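Local coordinates for phosphotriesterase family protein (Listeria monocytogenes serotype 4b str. H7858, PDB 3PNZ) that probably hydrolyses phosphorylated sugar lactones at a two-zinc active site in an amidohydrolase-fold barrel, at residues A[93-96]-A[100-103]. Residues are numbered along the deposited sequence; the frame is centred on the assembly and turned at random.
With PO4 (phosphate ion), chain K.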
ATOM      1  N   ALA A  93      -9.016   1.135   1.309  1.00 16.27           N
ATOM      2  CA  ALA A  93     -10.138   1.797   0.666  1.00 17.21           C
ATOM      3  C   ALA A  93      -9.640   2.861  -0.313  1.00 17.27           C
ATOM      4  O   ALA A  93      -8.524   3.356  -0.184  1.00 21.64           O
ATOM      5  CB  ALA A  93     -11.031   2.448   1.718  1.00 20.78           C
ATOM      6  N   GLY A  94     -10.456   3.211  -1.296  1.00 18.52           N
ATOM      7  CA  GLY A  94     -10.109   4.327  -2.158  1.00 20.41           C
ATOM      8  C   GLY A  94      -9.612   3.931  -3.537  1.00 19.99           C
ATOM      9  O   GLY A  94     -10.080   2.956  -4.108  1.00 21.53           O
ATOM     10  N   PHE A  95      -8.628   4.675  -4.041  1.00 20.96           N
ATOM     11  CA  PHE A  95      -8.249   4.618  -5.453  1.00 21.28           C
ATOM     12  C   PHE A  95      -6.745   4.375  -5.625  1.00 23.49           C
ATOM     13  O   PHE A  95      -5.955   4.781  -4.779  1.00 23.41           O
ATOM     14  CB  PHE A  95      -8.643   5.940  -6.130  1.00 21.59           C
ATOM     15  CG  PHE A  95     -10.015   6.431  -5.752  1.00 24.52           C
ATOM     16  CD1 PHE A  95     -11.126   6.080  -6.507  1.00 25.55           C
ATOM     17  CD2 PHE A  95     -10.197   7.232  -4.638  1.00 22.70           C
ATOM     18  CE1 PHE A  95     -12.389   6.521  -6.162  1.00 24.27           C
ATOM     19  CE2 PHE A  95     -11.460   7.681  -4.281  1.00 26.16           C
ATOM     20  CZ  PHE A  95     -12.562   7.323  -5.046  1.00 27.18           C
ATOM     21  N   ASN A  96      -6.349   3.726  -6.726  1.00 26.41           N
ATOM     22  CA  ASN A  96      -4.934   3.385  -6.960  1.00 26.15           C
ATOM     23  C   ASN A  96      -4.205   4.341  -7.910  1.00 28.02           C
ATOM     24  O   ASN A  96      -3.144   4.859  -7.559  1.00 28.94           O
ATOM     25  CB  ASN A  96      -4.799   1.928  -7.432  1.00 24.80           C
ATOM     26  CG  ASN A  96      -3.340   1.477  -7.622  1.00 26.50           C
ATOM     27  OD1 ASN A  96      -3.082   0.295  -7.854  1.00 30.43           O
ATOM     28  ND2 ASN A  96      -2.394   2.405  -7.525  1.00 28.76           N
ATOM     29  N   LEU A 100      -5.903   3.318 -14.636  1.00 24.07           N
ATOM     30  CA  LEU A 100      -6.754   2.148 -14.423  1.00 23.97           C
ATOM     31  C   LEU A 100      -8.232   2.447 -14.646  1.00 23.99           C
ATOM     32  O   LEU A 100      -9.038   1.529 -14.803  1.00 26.20           O
ATOM     33  CB  LEU A 100      -6.596   1.631 -12.992  1.00 26.82           C
ATOM     34  CG  LEU A 100      -5.226   1.104 -12.592  1.00 25.47           C
ATOM     35  CD1 LEU A 100      -5.205   0.871 -11.084  1.00 26.90           C
ATOM     36  CD2 LEU A 100      -4.924  -0.171 -13.368  1.00 28.93           C
ATOM     37  N   TRP A 101      -8.591   3.721 -14.631  1.00 21.99           N
ATOM     38  CA  TRP A 101     -10.005   4.095 -14.592  1.00 23.13           C
ATOM     39  C   TRP A 101     -10.737   3.855 -15.909  1.00 27.62           C
ATOM     40  O   TRP A 101     -11.958   4.011 -15.986  1.00 25.56           O
ATOM     41  CB  TRP A 101     -10.170   5.541 -14.118  1.00 23.99           C
ATOM     42  CG  TRP A 101      -9.639   5.728 -12.731  1.00 23.25           C
ATOM     43  CD1 TRP A 101      -9.265   4.739 -11.860  1.00 25.42           C
ATOM     44  CD2 TRP A 101      -9.424   6.965 -12.049  1.00 23.04           C
ATOM     45  NE1 TRP A 101      -8.822   5.290 -10.681  1.00 22.81           N
ATOM     46  CE2 TRP A 101      -8.906   6.655 -10.772  1.00 21.01           C
ATOM     47  CE3 TRP A 101      -9.604   8.307 -12.395  1.00 23.99           C
ATOM     48  CZ2 TRP A 101      -8.575   7.637  -9.842  1.00 25.15           C
ATOM     49  CZ3 TRP A 101      -9.277   9.286 -11.464  1.00 26.58           C
ATOM     50  CH2 TRP A 101      -8.770   8.942 -10.204  1.00 24.11           C
ATOM     51  N   ASP A 102      -9.993   3.467 -16.939  1.00 28.86           N
ATOM     52  CA  ASP A 102     -10.602   3.100 -18.212  1.00 30.76           C
ATOM     53  C   ASP A 102     -11.322   1.762 -18.065  1.00 32.03           C
ATOM     54  O   ASP A 102     -12.223   1.442 -18.843  1.00 31.51           O
ATOM     55  CB  ASP A 102      -9.541   3.012 -19.308  1.00 32.13           C
ATOM     56  CG  ASP A 102     -10.126   2.627 -20.659  1.00 40.68           C
ATOM     57  OD1 ASP A 102     -10.842   3.459 -21.261  1.00 40.77           O
ATOM     58  OD2 ASP A 102      -9.860   1.494 -21.121  1.00 38.45           O
ATOM     59  N   GLY A 103     -10.918   0.987 -17.059  1.00 27.39           N
ATOM     60  CA  GLY A 103     -11.490  -0.323 -16.811  1.00 28.00           C
ATOM     61  C   GLY A 103     -12.984  -0.296 -16.546  1.00 28.61           C
ATOM     62  O   GLY A 103     -13.519   0.678 -16.011  1.00 27.63           O
TER
HETATM   63  P   PO4 K 335       0.436  -0.604  -8.114  0.51 29.55           P
HETATM   64  O1  PO4 K 335      -0.810  -1.450  -7.978  0.52 27.87           O
HETATM   65  O2  PO4 K 335       0.025   0.841  -8.211  0.79 27.70           O
HETATM   66  O3  PO4 K 335       1.338  -0.758  -6.923  0.96 25.28           O
HETATM   67  O4  PO4 K 335       1.227  -1.040  -9.322  0.43 28.53           O
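Two apolar touches join 93-96 to 100-103, whose first three residues are the end of a 3-10 segment: W101 reaches F95, and L100 reaches N96. CZ2, on the benzo ring of W101, meets CB of F95 at 4.1 Å, so the indole meets the root of the phenylalanine side chain rather than its ring. F95 has CG anti to the carbonyl carbon and beside its own N (chi1 -44°), and its side chain packs on V135 of helix 128-140, while helices 119-124 and 164-180 receive both aromatics, a buried setting that suits broad, flat side chains. W101 also has a polar edge to satisfy: its NE1 is hydrogen-bonded to OD2 of D70, the same oxygen that accepts a hydrogen bond from the backbone N-H of N96, so that one carboxylate ties both segments together.

L100 lays methyl CD1 against CB of N96 at 3.8 Å, an apolar branch flanking the aliphatic root of an amide. N96 has CG anti to its own N (chi1 -177°), which carries the amide away from that N, to the bound phosphate. There ND2 donates to phosphate O2 at 3.0 Å, with an N-H...O angle of 151°, while OD1 lies 2.9 Å from phosphate O1; the anion, probably acquired from the crystallisation liquor, is also held by K97 NZ. An asparagine fits here because a short stem touched by leucine ends in an N-H donor. With the N96 side chain about 4 Å from a zinc ion and touching H187, a zinc ligand, the loop following strand 88-92 borders the binuclear metal centre characteristic of the phosphotriesterase family's TIM barrel.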